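Local coordinates for putative CRISPR-associated endoribonuclease-like protein Cas6 (Pyrococcus furiosus, PDB 3UFC), which probably binds CRISPR RNA and, as a Cas6-like member of the Cas6/Cse3/CasE family, belongs to the CRISPR adaptive immune system against mobile genetic elements, at residues L44-R56 with E223-M236. Numbering follows the deposited sequence.
Sequences LLESPHGYWTFSR and ENGFGEKTNLGFGM
Asn231 sits against one face of the Trp52 indole, its CA 4.2 Å from the centroid of the five-membered ring in a CH-pi contact, while Leu45 CD1 lies over the opposite face. The Asn231 amide and the indole plane stand 70° apart, yet both donate to the carbonyl O of Leu45 at the end of helix 42-46. Trp52 NE1 lies 2.9 Å from Leu45 O in a nearly straight bond (174°) on a lone pair; Asn231 ND2 makes a longer one of 3.3 Å to the same oxygen, and a water joins ND2 to Glu46 O. The short bond fixes the rotation of the indole; the longer one, with the water, helps to hold the amide.

Further along, Gly233 packs over the centre of the Phe54 ring, and Asn231 O approaches that ring's edge. Phe54 CG stands between its backbone N and carbonyl carbon (chi1 66°), which turns the ring back over Gly233 although its CB points away. Thr53 is wedged between Asn224, Thr230 and Met236: its OG1 bonds Phe234 O at 2.9 Å from above the carbonyl plane, and its methyl faces the Asn224-Gly225 peptide. Thr230 OG1 donates a hydrogen bond to Trp52 O (3.0 Å).

Outward, Arg169 of helix 158-174 bonds Gly50 O, Asn224 O and Gly225 O, and helix 23-37 backs Trp52 and Phe54. Gly225, Gly227, Gly233 and Gly235 fit the glycine-rich loop of Cas6 and other RAMP proteins; here it docks the C-terminal ferredoxin-like domain onto the helix-to-strand connection and the start of edge strand 53-59 of the N-terminal one.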
loop_
_atom_site.group_PDB
_atom_site.type_symbol
_atom_site.label_atom_id
_atom_site.label_comp_id
_atom_site.label_asym_id
_atom_site.label_seq_id
_atom_site.Cartn_x
_atom_site.Cartn_y
_atom_site.Cartn_z
ATOM N N LEU A 44 -0.266 -3.303 15.727
ATOM C CA LEU A 44 -0.266 -4.039 14.465
ATOM C C LEU A 44 -0.200 -3.063 13.297
ATOM O O LEU A 44 0.499 -3.292 12.308
ATOM C CB LEU A 44 -1.529 -4.892 14.340
ATOM C CG LEU A 44 -1.820 -5.875 15.473
ATOM C CD1 LEU A 44 -3.008 -6.752 15.081
ATOM C CD2 LEU A 44 -0.588 -6.734 15.749
ATOM N N LEU A 45 -0.946 -1.973 13.419
ATOM C CA LEU A 45 -0.989 -0.952 12.384
ATOM C C LEU A 45 0.353 -0.271 12.153
ATOM O O LEU A 45 0.694 0.053 11.015
ATOM C CB LEU A 45 -2.035 0.105 12.747
ATOM C CG LEU A 45 -3.422 0.073 12.097
ATOM C CD1 LEU A 45 -3.847 -1.337 11.760
ATOM C CD2 LEU A 45 -4.413 0.748 13.047
ATOM N N GLU A 46 1.113 -0.065 13.228
ATOM C CA GLU A 46 2.404 0.617 13.143
ATOM C C GLU A 46 3.610 -0.296 12.933
ATOM O O GLU A 46 4.721 0.182 12.702
ATOM C CB GLU A 46 2.635 1.461 14.405
ATOM C CG GLU A 46 1.505 2.432 14.730
ATOM C CD GLU A 46 1.868 3.413 15.839
ATOM O OE1 GLU A 46 2.445 2.975 16.857
ATOM O OE2 GLU A 46 1.570 4.619 15.691
ATOM N N SER A 47 3.398 -1.603 13.009
ATOM C CA SER A 47 4.498 -2.547 12.836
ATOM C C SER A 47 5.098 -2.506 11.439
ATOM O O SER A 47 4.377 -2.525 10.440
ATOM C CB SER A 47 4.027 -3.969 13.134
ATOM O OG SER A 47 4.974 -4.918 12.671
ATOM N N PRO A 48 6.438 -2.450 11.350
ATOM C CA PRO A 48 7.110 -2.412 10.048
ATOM C C PRO A 48 6.980 -3.719 9.257
ATOM O O PRO A 48 7.399 -3.787 8.107
ATOM C CB PRO A 48 8.562 -2.094 10.419
ATOM C CG PRO A 48 8.712 -2.767 11.757
ATOM C CD PRO A 48 7.417 -2.373 12.450
ATOM N N HIS A 49 6.404 -4.758 9.862
ATOM C CA HIS A 49 6.243 -6.024 9.147
ATOM C C HIS A 49 5.054 -5.998 8.182
ATOM O O HIS A 49 4.827 -6.948 7.432
ATOM C CB HIS A 49 6.098 -7.187 10.123
ATOM C CG HIS A 49 7.300 -7.393 10.988
ATOM N ND1 HIS A 49 7.395 -6.883 12.265
ATOM C CD2 HIS A 49 8.468 -8.036 10.752
ATOM C CE1 HIS A 49 8.570 -7.202 12.778
ATOM N NE2 HIS A 49 9.241 -7.900 11.881
ATOM N N GLY A 50 4.302 -4.905 8.215
ATOM C CA GLY A 50 3.175 -4.746 7.316
ATOM C C GLY A 50 2.004 -5.684 7.509
ATOM O O GLY A 50 1.832 -6.623 6.735
ATOM N N TYR A 51 1.198 -5.422 8.534
ATOM C CA TYR A 51 0.020 -6.237 8.811
ATOM C C TYR A 51 -1.138 -5.797 7.928
ATOM O O TYR A 51 -2.225 -6.370 7.983
ATOM C CB TYR A 51 -0.400 -6.111 10.279
ATOM C CG TYR A 51 0.445 -6.916 11.239
ATOM C CD1 TYR A 51 1.738 -6.514 11.580
ATOM C CD2 TYR A 51 -0.054 -8.082 11.810
ATOM C CE1 TYR A 51 2.511 -7.263 12.476
ATOM C CE2 TYR A 51 0.705 -8.834 12.698
ATOM C CZ TYR A 51 1.983 -8.421 13.028
ATOM O OH TYR A 51 2.716 -9.174 13.910
ATOM N N TRP A 52 -0.899 -4.772 7.116
ATOM C CA TRP A 52 -1.925 -4.255 6.216
ATOM C C TRP A 52 -1.266 -3.356 5.186
ATOM O O TRP A 52 -0.056 -3.115 5.242
ATOM C CB TRP A 52 -2.971 -3.448 7.000
ATOM C CG TRP A 52 -2.413 -2.201 7.650
ATOM C CD1 TRP A 52 -1.401 -2.138 8.569
ATOM C CD2 TRP A 52 -2.841 -0.848 7.432
ATOM N NE1 TRP A 52 -1.174 -0.828 8.938
ATOM C CE2 TRP A 52 -2.043 -0.017 8.256
ATOM C CE3 TRP A 52 -3.820 -0.255 6.620
ATOM C CZ2 TRP A 52 -2.196 1.376 8.291
ATOM C CZ3 TRP A 52 -3.971 1.132 6.655
ATOM C CH2 TRP A 52 -3.160 1.930 7.488
ATOM N N THR A 53 -2.063 -2.854 4.251
ATOM C CA THR A 53 -1.559 -1.961 3.219
ATOM C C THR A 53 -2.677 -1.044 2.750
ATOM O O THR A 53 -3.849 -1.277 3.053
ATOM C CB THR A 53 -1.041 -2.753 1.988
ATOM O OG1 THR A 53 -0.573 -1.838 0.995
ATOM C CG2 THR A 53 -2.154 -3.595 1.370
ATOM N N PHE A 54 -2.307 0.020 2.049
ATOM C CA PHE A 54 -3.298 0.909 1.470
ATOM C C PHE A 54 -2.729 1.520 0.204
ATOM O O PHE A 54 -1.514 1.587 0.019
ATOM C CB PHE A 54 -3.816 1.975 2.464
ATOM C CG PHE A 54 -2.796 2.996 2.921
ATOM C CD1 PHE A 54 -2.059 2.792 4.085
ATOM C CD2 PHE A 54 -2.665 4.213 2.253
ATOM C CE1 PHE A 54 -1.211 3.794 4.588
ATOM C CE2 PHE A 54 -1.821 5.223 2.744
ATOM C CZ PHE A 54 -1.095 5.010 3.915
ATOM N N SER A 55 -3.624 1.921 -0.688
ATOM C CA SER A 55 -3.239 2.490 -1.967
ATOM C C SER A 55 -2.957 3.979 -1.892
ATOM O O SER A 55 -3.094 4.615 -0.848
ATOM C CB SER A 55 -4.367 2.294 -2.973
ATOM O OG SER A 55 -5.443 3.181 -2.670
ATOM N N ARG A 56 -2.548 4.522 -3.028
ATOM C CA ARG A 56 -2.338 5.948 -3.139
ATOM C C ARG A 56 -3.772 6.437 -3.387
ATOM O O ARG A 56 -4.659 5.638 -3.713
ATOM C CB ARG A 56 -1.441 6.256 -4.341
ATOM C CG ARG A 56 0.047 5.955 -4.106
ATOM C CD ARG A 56 0.719 7.075 -3.319
ATOM N NE ARG A 56 0.823 8.286 -4.126
ATOM C CZ ARG A 56 1.153 9.484 -3.658
ATOM N NH1 ARG A 56 1.423 9.648 -2.370
ATOM N NH2 ARG A 56 1.193 10.525 -4.478
ATOM N N GLU A 223 -3.297 -9.517 -0.029
ATOM C CA GLU A 223 -4.005 -8.994 1.131
ATOM C C GLU A 223 -3.234 -7.969 1.958
ATOM O O GLU A 223 -3.839 -7.029 2.478
ATOM C CB GLU A 223 -4.447 -10.147 2.040
ATOM C CG GLU A 223 -5.212 -11.245 1.303
ATOM C CD GLU A 223 -5.605 -12.412 2.204
ATOM O OE1 GLU A 223 -4.858 -12.731 3.153
ATOM O OE2 GLU A 223 -6.657 -13.028 1.944
ATOM N N ASN A 224 -1.915 -8.147 2.085
ATOM C CA ASN A 224 -1.097 -7.229 2.882
ATOM C C ASN A 224 -0.081 -6.398 2.112
ATOM O O ASN A 224 0.714 -5.680 2.720
ATOM C CB ASN A 224 -0.363 -7.991 3.993
ATOM C CG ASN A 224 -1.313 -8.674 4.946
ATOM O OD1 ASN A 224 -2.279 -8.069 5.411
ATOM N ND2 ASN A 224 -1.043 -9.940 5.251
ATOM N N GLY A 225 -0.112 -6.490 0.785
ATOM C CA GLY A 225 0.811 -5.737 -0.040
ATOM C C GLY A 225 2.113 -6.488 -0.308
ATOM O O GLY A 225 2.518 -7.342 0.483
ATOM N N PHE A 226 2.756 -6.179 -1.431
ATOM C CA PHE A 226 4.031 -6.798 -1.799
ATOM C C PHE A 226 5.145 -5.853 -1.397
ATOM O O PHE A 226 4.998 -4.638 -1.513
ATOM C CB PHE A 226 4.120 -7.024 -3.311
ATOM C CG PHE A 226 3.504 -8.308 -3.765
ATOM C CD1 PHE A 226 4.226 -9.499 -3.702
ATOM C CD2 PHE A 226 2.188 -8.339 -4.222
ATOM C CE1 PHE A 226 3.644 -10.709 -4.089
ATOM C CE2 PHE A 226 1.598 -9.547 -4.611
ATOM C CZ PHE A 226 2.333 -10.732 -4.543
ATOM N N GLY A 227 6.250 -6.406 -0.914
ATOM C CA GLY A 227 7.374 -5.563 -0.545
ATOM C C GLY A 227 7.391 -5.041 0.877
ATOM O O GLY A 227 6.802 -5.630 1.781
ATOM N N GLU A 228 8.077 -3.918 1.067
ATOM C CA GLU A 228 8.231 -3.314 2.388
ATOM C C GLU A 228 7.432 -2.034 2.555
ATOM O O GLU A 228 6.889 -1.497 1.588
ATOM C CB GLU A 228 9.711 -2.992 2.637
ATOM C CG GLU A 228 10.649 -4.163 2.418
ATOM C CD GLU A 228 12.108 -3.765 2.540
ATOM O OE1 GLU A 228 12.473 -3.184 3.585
ATOM O OE2 GLU A 228 12.884 -4.036 1.597
ATOM N N LYS A 229 7.374 -1.553 3.795
ATOM C CA LYS A 229 6.676 -0.311 4.128
ATOM C C LYS A 229 5.203 -0.328 3.732
ATOM O O LYS A 229 4.608 0.732 3.532
ATOM C CB LYS A 229 7.352 0.866 3.415
ATOM C CG LYS A 229 8.850 1.002 3.665
ATOM C CD LYS A 229 9.135 1.300 5.129
ATOM C CE LYS A 229 10.601 1.660 5.344
ATOM N NZ LYS A 229 10.864 2.067 6.754
ATOM N N THR A 230 4.604 -1.510 3.632
ATOM C CA THR A 230 3.211 -1.578 3.202
ATOM C C THR A 230 2.232 -0.801 4.083
ATOM O O THR A 230 1.283 -0.201 3.571
ATOM C CB THR A 230 2.729 -3.054 3.054
ATOM O OG1 THR A 230 2.732 -3.710 4.331
ATOM C CG2 THR A 230 3.653 -3.806 2.091
ATOM N N ASN A 231 2.469 -0.792 5.391
ATOM C CA ASN A 231 1.588 -0.086 6.319
ATOM C C ASN A 231 1.649 1.431 6.143
ATOM O O ASN A 231 0.786 2.156 6.645
ATOM C CB ASN A 231 1.927 -0.462 7.765
ATOM C CG ASN A 231 3.321 -0.042 8.166
ATOM O OD1 ASN A 231 4.286 -0.288 7.446
ATOM N ND2 ASN A 231 3.439 0.589 9.334
ATOM N N LEU A 232 2.659 1.908 5.418
ATOM C CA LEU A 232 2.796 3.339 5.167
ATOM C C LEU A 232 2.124 3.700 3.847
ATOM O O LEU A 232 2.232 4.833 3.370
ATOM C CB LEU A 232 4.274 3.744 5.124
ATOM C CG LEU A 232 5.080 3.488 6.399
ATOM C CD1 LEU A 232 6.511 3.976 6.190
ATOM C CD2 LEU A 232 4.434 4.204 7.582
ATOM N N GLY A 233 1.438 2.726 3.254
ATOM C CA GLY A 233 0.737 2.968 2.004
ATOM C C GLY A 233 1.473 2.528 0.754
ATOM O O GLY A 233 1.428 3.219 -0.270
ATOM N N PHE A 234 2.130 1.372 0.824
ATOM C CA PHE A 234 2.887 0.847 -0.305
ATOM C C PHE A 234 2.619 -0.617 -0.615
ATOM O O PHE A 234 2.152 -1.372 0.236
ATOM C CB PHE A 234 4.394 0.992 -0.047
ATOM C CG PHE A 234 4.870 2.411 -0.026
ATOM C CD1 PHE A 234 4.866 3.146 1.158
ATOM C CD2 PHE A 234 5.292 3.026 -1.200
ATOM C CE1 PHE A 234 5.278 4.486 1.172
ATOM C CE2 PHE A 234 5.705 4.363 -1.200
ATOM C CZ PHE A 234 5.697 5.091 -0.010
ATOM N N GLY A 235 2.928 -1.001 -1.850
ATOM C CA GLY A 235 2.804 -2.387 -2.270
ATOM C C GLY A 235 1.435 -2.992 -2.479
ATOM O O GLY A 235 1.327 -4.203 -2.675
ATOM N N MET A 236 0.386 -2.182 -2.447
ATOM C CA MET A 236 -0.945 -2.738 -2.643
ATOM C C MET A 236 -1.156 -3.024 -4.118
ATOM O O MET A 236 -0.773 -2.227 -4.968
ATOM C CB MET A 236 -2.025 -1.779 -2.143
ATOM C CG MET A 236 -3.406 -2.431 -2.126
ATOM S SD MET A 236 -4.689 -1.408 -1.388
ATOM C CE MET A 236 -6.143 -2.549 -1.584
HETATM O O HOH W 1 5.918 1.897 10.605
HETATM O O HOH W 2 8.483 -2.201 6.272
HETATM O O HOH W 3 -0.189 5.275 -0.702
#